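PDB 6XZ6: GARP domain-containing protein from Trypanosoma brucei brucei TREU927, which acts as a receptor for the host complement regulator factor H and increases transmission of trypanosomes to tsetse flies. Local coordinates for residues 148-159 / 170-181. Sequence-based numbering, arbitrary orientation.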
ATOM      1  N   PRO A 148       7.225  -2.850  -4.802  1.00 25.50           N
ATOM      2  CA  PRO A 148       8.178  -2.013  -4.051  1.00 24.18           C
ATOM      3  C   PRO A 148       9.136  -1.171  -4.913  1.00 26.76           C
ATOM      4  O   PRO A 148       9.390  -0.036  -4.570  1.00 25.15           O
ATOM      5  CB  PRO A 148       8.933  -3.043  -3.199  1.00 26.48           C
ATOM      6  CG  PRO A 148       7.935  -4.136  -2.990  1.00 30.13           C
ATOM      7  CD  PRO A 148       7.278  -4.252  -4.338  1.00 26.97           C
ATOM      8  N   GLU A 149       9.608  -1.700  -6.046  1.00 25.73           N
ATOM      9  CA  GLU A 149      10.534  -1.035  -6.973  1.00 27.42           C
ATOM     10  C   GLU A 149       9.878   0.144  -7.695  1.00 32.88           C
ATOM     11  O   GLU A 149      10.558   1.143  -7.947  1.00 34.82           O
ATOM     12  CB  GLU A 149      11.119  -2.026  -8.011  1.00 31.16           C
ATOM     13  CG  GLU A 149      11.469  -3.419  -7.473  1.00 46.85           C
ATOM     14  CD  GLU A 149      10.341  -4.447  -7.454  1.00 73.34           C
ATOM     15  OE1 GLU A 149       9.849  -4.811  -8.550  1.00 81.13           O
ATOM     16  OE2 GLU A 149       9.951  -4.892  -6.346  1.00 52.37           O
ATOM     17  N   ALA A 150       8.579   0.028  -8.056  1.00 26.81           N
ATOM     18  CA  ALA A 150       7.834   1.102  -8.731  1.00 24.76           C
ATOM     19  C   ALA A 150       7.596   2.246  -7.762  1.00 26.38           C
ATOM     20  O   ALA A 150       7.678   3.405  -8.156  1.00 25.92           O
ATOM     21  CB  ALA A 150       6.502   0.588  -9.253  1.00 25.64           C
ATOM     22  N   LEU A 151       7.314   1.924  -6.496  1.00 20.93           N
ATOM     23  CA  LEU A 151       7.105   2.905  -5.444  1.00 19.80           C
ATOM     24  C   LEU A 151       8.359   3.772  -5.232  1.00 26.08           C
ATOM     25  O   LEU A 151       8.220   4.990  -5.222  1.00 29.41           O
ATOM     26  CB  LEU A 151       6.685   2.184  -4.150  1.00 19.15           C
ATOM     27  CG  LEU A 151       5.867   2.929  -3.111  1.00 22.45           C
ATOM     28  CD1 LEU A 151       4.583   3.507  -3.691  1.00 21.67           C
ATOM     29  CD2 LEU A 151       5.487   1.991  -2.025  1.00 26.38           C
ATOM     30  N   THR A 152       9.575   3.178  -5.116  1.00 20.75           N
ATOM     31  CA  THR A 152      10.836   3.912  -4.889  1.00 19.55           C
ATOM     32  C   THR A 152      11.295   4.671  -6.129  1.00 24.88           C
ATOM     33  O   THR A 152      11.849   5.766  -6.003  1.00 25.38           O
ATOM     34  CB  THR A 152      11.965   3.007  -4.337  1.00 22.65           C
ATOM     35  OG1 THR A 152      12.240   1.946  -5.255  1.00 31.16           O
ATOM     36  CG2 THR A 152      11.653   2.421  -2.994  1.00 12.33           C
ATOM     37  N   ARG A 153      11.100   4.087  -7.326  1.00 21.74           N
ATOM     38  CA  ARG A 153      11.485   4.716  -8.599  1.00 22.01           C
ATOM     39  C   ARG A 153      10.750   6.048  -8.779  1.00 27.87           C
ATOM     40  O   ARG A 153      11.385   7.079  -9.028  1.00 30.95           O
ATOM     41  CB  ARG A 153      11.195   3.778  -9.760  1.00 21.28           C
ATOM     42  CG  ARG A 153      12.007   4.061 -11.011  1.00 40.29           C
ATOM     43  CD  ARG A 153      11.417   3.437 -12.260  1.00 51.43           C
ATOM     44  NE  ARG A 153       9.984   3.696 -12.334  1.00 59.65           N
ATOM     45  CZ  ARG A 153       9.063   2.748 -12.377  1.00 68.38           C
ATOM     46  NH1 ARG A 153       9.421   1.469 -12.423  1.00 51.33           N
ATOM     47  NH2 ARG A 153       7.776   3.066 -12.386  1.00 58.30           N
ATOM     48  N   ALA A 154       9.432   6.038  -8.569  1.00 21.86           N
ATOM     49  CA  ALA A 154       8.593   7.212  -8.669  1.00 20.56           C
ATOM     50  C   ALA A 154       8.935   8.242  -7.560  1.00 24.26           C
ATOM     51  O   ALA A 154       8.832   9.456  -7.801  1.00 24.31           O
ATOM     52  CB  ALA A 154       7.134   6.797  -8.602  1.00 20.72           C
ATOM     53  N   ALA A 155       9.376   7.764  -6.365  1.00 19.36           N
ATOM     54  CA  ALA A 155       9.777   8.627  -5.233  1.00 17.82           C
ATOM     55  C   ALA A 155      11.121   9.314  -5.519  1.00 21.97           C
ATOM     56  O   ALA A 155      11.273  10.495  -5.254  1.00 23.30           O
ATOM     57  CB  ALA A 155       9.842   7.829  -3.942  1.00 17.81           C
ATOM     58  N   HIS A 156      12.065   8.595  -6.111  1.00 18.12           N
ATOM     59  CA  HIS A 156      13.363   9.131  -6.518  1.00 18.13           C
ATOM     60  C   HIS A 156      13.186  10.091  -7.683  1.00 24.97           C
ATOM     61  O   HIS A 156      13.903  11.072  -7.762  1.00 26.90           O
ATOM     62  CB  HIS A 156      14.323   7.998  -6.933  1.00 19.01           C
ATOM     63  CG  HIS A 156      14.999   7.334  -5.781  1.00 22.19           C
ATOM     64  ND1 HIS A 156      14.800   6.001  -5.507  1.00 23.79           N
ATOM     65  CD2 HIS A 156      15.879   7.837  -4.882  1.00 23.29           C
ATOM     66  CE1 HIS A 156      15.529   5.741  -4.431  1.00 22.66           C
ATOM     67  NE2 HIS A 156      16.208   6.812  -4.033  1.00 23.11           N
ATOM     68  N   ASN A 157      12.249   9.799  -8.611  1.00 20.98           N
ATOM     69  CA  ASN A 157      11.968  10.661  -9.742  1.00 20.23           C
ATOM     70  C   ASN A 157      11.409  11.974  -9.255  1.00 23.26           C
ATOM     71  O   ASN A 157      11.892  13.010  -9.692  1.00 27.17           O
ATOM     72  CB  ASN A 157      11.052   9.985 -10.762  1.00 20.80           C
ATOM     73  CG  ASN A 157      10.884  10.814 -11.997  1.00 56.66           C
ATOM     74  OD1 ASN A 157      11.856  11.117 -12.722  1.00 47.26           O
ATOM     75  ND2 ASN A 157       9.650  11.227 -12.261  1.00 54.71           N
ATOM     76  N   LEU A 158      10.485  11.952  -8.289  1.00 17.18           N
ATOM     77  CA  LEU A 158       9.902  13.161  -7.708  1.00 17.67           C
ATOM     78  C   LEU A 158      10.954  14.009  -6.960  1.00 21.85           C
ATOM     79  O   LEU A 158      11.006  15.218  -7.125  1.00 22.72           O
ATOM     80  CB  LEU A 158       8.742  12.793  -6.776  1.00 17.76           C
ATOM     81  CG  LEU A 158       8.001  13.959  -6.138  1.00 22.50           C
ATOM     82  CD1 LEU A 158       6.963  14.533  -7.107  1.00 21.98           C
ATOM     83  CD2 LEU A 158       7.408  13.549  -4.792  1.00 23.41           C
ATOM     84  N   ARG A 159      11.793  13.359  -6.189  1.00 17.95           N
ATOM     85  CA  ARG A 159      12.847  13.933  -5.391  1.00 17.71           C
ATOM     86  C   ARG A 159      13.942  14.633  -6.279  1.00 22.96           C
ATOM     87  O   ARG A 159      14.592  15.609  -5.819  1.00 23.27           O
ATOM     88  CB  ARG A 159      13.384  12.821  -4.450  1.00 15.13           C
ATOM     89  CG  ARG A 159      14.502  13.214  -3.499  1.00 18.40           C
ATOM     90  CD  ARG A 159      15.871  13.026  -4.132  1.00 12.12           C
ATOM     91  NE  ARG A 159      16.904  13.135  -3.119  1.00 16.99           N
ATOM     92  CZ  ARG A 159      18.167  13.457  -3.353  1.00 30.91           C
ATOM     93  NH1 ARG A 159      18.574  13.718  -4.586  1.00 21.65           N
ATOM     94  NH2 ARG A 159      19.024  13.564  -2.348  1.00 26.28           N
ATOM     95  N   TYR A 170       8.960  12.619   1.310  1.00 14.48           N
ATOM     96  CA  TYR A 170       8.167  11.591   0.620  1.00 14.67           C
ATOM     97  C   TYR A 170       9.044  10.412   0.238  1.00 20.20           C
ATOM     98  O   TYR A 170       8.652   9.289   0.510  1.00 22.36           O
ATOM     99  CB  TYR A 170       7.406  12.116  -0.613  1.00 15.62           C
ATOM    100  CG  TYR A 170       6.672  11.008  -1.338  1.00 16.39           C
ATOM    101  CD1 TYR A 170       5.507  10.451  -0.807  1.00 17.34           C
ATOM    102  CD2 TYR A 170       7.192  10.445  -2.495  1.00 17.45           C
ATOM    103  CE1 TYR A 170       4.860   9.381  -1.435  1.00 16.30           C
ATOM    104  CE2 TYR A 170       6.568   9.364  -3.119  1.00 18.55           C
ATOM    105  CZ  TYR A 170       5.407   8.825  -2.575  1.00 25.35           C
ATOM    106  OH  TYR A 170       4.774   7.775  -3.199  1.00 24.15           O
ATOM    107  N   LEU A 171      10.236  10.647  -0.328  1.00 15.59           N
ATOM    108  CA  LEU A 171      11.184   9.568  -0.648  1.00 14.55           C
ATOM    109  C   LEU A 171      11.514   8.718   0.605  1.00 21.77           C
ATOM    110  O   LEU A 171      11.437   7.489   0.537  1.00 24.74           O
ATOM    111  CB  LEU A 171      12.482  10.126  -1.287  1.00 13.81           C
ATOM    112  CG  LEU A 171      13.656   9.144  -1.494  1.00 16.57           C
ATOM    113  CD1 LEU A 171      13.290   8.014  -2.502  1.00 17.46           C
ATOM    114  CD2 LEU A 171      14.918   9.871  -1.914  1.00 11.15           C
ATOM    115  N   GLN A 172      11.855   9.362   1.734  1.00 16.66           N
ATOM    116  CA  GLN A 172      12.186   8.663   2.966  1.00 16.64           C
ATOM    117  C   GLN A 172      11.048   7.734   3.390  1.00 21.64           C
ATOM    118  O   GLN A 172      11.294   6.565   3.640  1.00 22.40           O
ATOM    119  CB  GLN A 172      12.564   9.667   4.061  1.00 19.56           C
ATOM    120  CG  GLN A 172      13.869  10.455   3.793  1.00 38.61           C
ATOM    121  CD  GLN A 172      14.230  11.547   4.819  1.00 65.52           C
ATOM    122  OE1 GLN A 172      13.464  11.899   5.751  1.00 57.63           O
ATOM    123  NE2 GLN A 172      15.430  12.121   4.662  1.00 55.95           N
ATOM    124  N   GLU A 173       9.801   8.225   3.371  1.00 19.20           N
ATOM    125  CA  GLU A 173       8.567   7.481   3.702  1.00 17.88           C
ATOM    126  C   GLU A 173       8.235   6.414   2.681  1.00 21.48           C
ATOM    127  O   GLU A 173       7.738   5.358   3.073  1.00 22.41           O
ATOM    128  CB  GLU A 173       7.351   8.427   3.851  1.00 19.20           C
ATOM    129  CG  GLU A 173       7.535   9.553   4.853  1.00 31.29           C
ATOM    130  CD  GLU A 173       7.151   9.301   6.292  1.00 70.54           C
ATOM    131  OE1 GLU A 173       6.457  10.175   6.865  1.00 71.33           O
ATOM    132  OE2 GLU A 173       7.570   8.261   6.858  1.00 75.59           O
ATOM    133  N   ALA A 174       8.447   6.691   1.372  1.00 16.57           N
ATOM    134  CA  ALA A 174       8.173   5.733   0.294  1.00 15.71           C
ATOM    135  C   ALA A 174       9.141   4.572   0.360  1.00 24.70           C
ATOM    136  O   ALA A 174       8.785   3.471  -0.054  1.00 27.49           O
ATOM    137  CB  ALA A 174       8.268   6.405  -1.048  1.00 15.83           C
ATOM    138  N   ASN A 175      10.366   4.807   0.880  1.00 22.24           N
ATOM    139  CA  ASN A 175      11.369   3.755   1.051  1.00 23.30           C
ATOM    140  C   ASN A 175      10.930   2.791   2.158  1.00 26.62           C
ATOM    141  O   ASN A 175      11.013   1.593   1.956  1.00 29.09           O
ATOM    142  CB  ASN A 175      12.774   4.329   1.299  1.00 24.73           C
ATOM    143  CG  ASN A 175      13.500   4.780   0.046  1.00 39.52           C
ATOM    144  OD1 ASN A 175      13.201   4.370  -1.078  1.00 37.60           O
ATOM    145  ND2 ASN A 175      14.493   5.629   0.207  1.00 21.47           N
ATOM    146  N   GLU A 176      10.380   3.307   3.268  1.00 21.30           N
ATOM    147  CA  GLU A 176       9.822   2.521   4.368  1.00 21.25           C
ATOM    148  C   GLU A 176       8.613   1.721   3.889  1.00 25.63           C
ATOM    149  O   GLU A 176       8.462   0.570   4.277  1.00 25.67           O
ATOM    150  CB  GLU A 176       9.393   3.430   5.528  1.00 22.93           C
ATOM    151  CG  GLU A 176      10.357   3.432   6.694  1.00 46.10           C
ATOM    152  CD  GLU A 176      11.002   4.774   6.999  1.00 92.00           C
ATOM    153  OE1 GLU A 176      10.283   5.702   7.444  1.00 89.75           O
ATOM    154  OE2 GLU A 176      12.235   4.894   6.801  1.00 98.41           O
ATOM    155  N   ALA A 177       7.757   2.330   3.048  1.00 22.79           N
ATOM    156  CA  ALA A 177       6.547   1.722   2.501  1.00 22.86           C
ATOM    157  C   ALA A 177       6.859   0.654   1.464  1.00 28.69           C
ATOM    158  O   ALA A 177       6.140  -0.339   1.400  1.00 29.99           O
ATOM    159  CB  ALA A 177       5.664   2.788   1.907  1.00 23.77           C
ATOM    160  N   ALA A 178       7.934   0.833   0.666  1.00 25.46           N
ATOM    161  CA  ALA A 178       8.379  -0.180  -0.279  1.00 24.92           C
ATOM    162  C   ALA A 178       8.808  -1.435   0.511  1.00 30.46           C
ATOM    163  O   ALA A 178       8.477  -2.536   0.087  1.00 32.39           O
ATOM    164  CB  ALA A 178       9.530   0.344  -1.108  1.00 25.87           C
ATOM    165  N   ASN A 179       9.457  -1.281   1.696  1.00 25.44           N
ATOM    166  CA  ASN A 179       9.829  -2.433   2.538  1.00 25.31           C
ATOM    167  C   ASN A 179       8.597  -3.095   3.173  1.00 28.87           C
ATOM    168  O   ASN A 179       8.532  -4.318   3.271  1.00 31.18           O
ATOM    169  CB  ASN A 179      10.874  -2.054   3.612  1.00 23.82           C
ATOM    170  CG  ASN A 179      12.221  -1.646   3.050  1.00 65.31           C
ATOM    171  OD1 ASN A 179      12.692  -2.168   2.024  1.00 70.96           O
ATOM    172  ND2 ASN A 179      12.882  -0.701   3.712  1.00 55.61           N
ATOM    173  N   LYS A 180       7.634  -2.293   3.613  1.00 21.65           N
ATOM    174  CA  LYS A 180       6.402  -2.782   4.206  1.00 19.91           C
ATOM    175  C   LYS A 180       5.567  -3.529   3.148  1.00 25.31           C
ATOM    176  O   LYS A 180       4.946  -4.536   3.463  1.00 26.99           O
ATOM    177  CB  LYS A 180       5.613  -1.616   4.819  1.00 20.37           C
ATOM    178  CG  LYS A 180       5.649  -1.596   6.325  1.00 23.47           C
ATOM    179  CD  LYS A 180       6.504  -0.507   6.898  1.00 29.74           C
ATOM    180  CE  LYS A 180       6.681  -0.683   8.389  1.00 46.50           C
ATOM    181  NZ  LYS A 180       7.653   0.291   8.946  1.00 61.14           N
ATOM    182  N   LEU A 181       5.589  -3.064   1.894  1.00 21.51           N
ATOM    183  CA  LEU A 181       4.880  -3.692   0.785  1.00 21.18           C
ATOM    184  C   LEU A 181       5.524  -5.031   0.430  1.00 26.54           C
ATOM    185  O   LEU A 181       4.800  -5.967   0.145  1.00 30.12           O
ATOM    186  CB  LEU A 181       4.810  -2.730  -0.424  1.00 21.18           C
ATOM    187  CG  LEU A 181       4.038  -3.170  -1.677  1.00 26.20           C
ATOM    188  CD1 LEU A 181       2.591  -3.575  -1.357  1.00 26.28           C
ATOM    189  CD2 LEU A 181       4.031  -2.072  -2.693  1.00 27.73           C
TER
HETATM  190  O   HOH W   1       6.173   6.732  -5.307  1.00 14.66           O
HETATM  191  O   HOH W   2      17.176   5.589  -1.047  1.00 29.36           O
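An antiparallel helical hairpin, helix 148-161 folding back on helix 165-208, brings Leu151, Ala155 and Pro148 against the alanine-rich flank of residues 170-181. The segment axes approach to 8.6 Å at 174°, a spacing that small residues permit: Ala155 CB meets Ala174 CB at 3.6 Å. Leu151 enters as a knob into the hole formed by Ala174, Ala177, Ala178 and Leu181, its CD2 branch doing the touching, 4.0 Å from Ala177 CB. At the end of the hairpin farther from its turn, Pro148 lays its ring against Ala178 and Leu181.

Within the elongated helical bundle of this GARP-family protein, Tyr170 faces inward, edge-to-face with Tyr111 and Phe115 of helix 67-125. Its CG lies anti to the backbone N (chi1 177°), which carries the ring to Ala155 and Leu158. The hydroxyl OH of Tyr170 donates to a water 2.7 Å away, and this water in turn donates to Leu151 O, joining the two helices.

Along the more exposed margin, Leu171 spreads its two methyls: CD1 makes a CH-pi contact over the face of His156, 3.5 Å from the ring centroid, while CD2 rests on the aliphatic part of Arg159, whose NE is salt-bridged to Glu168.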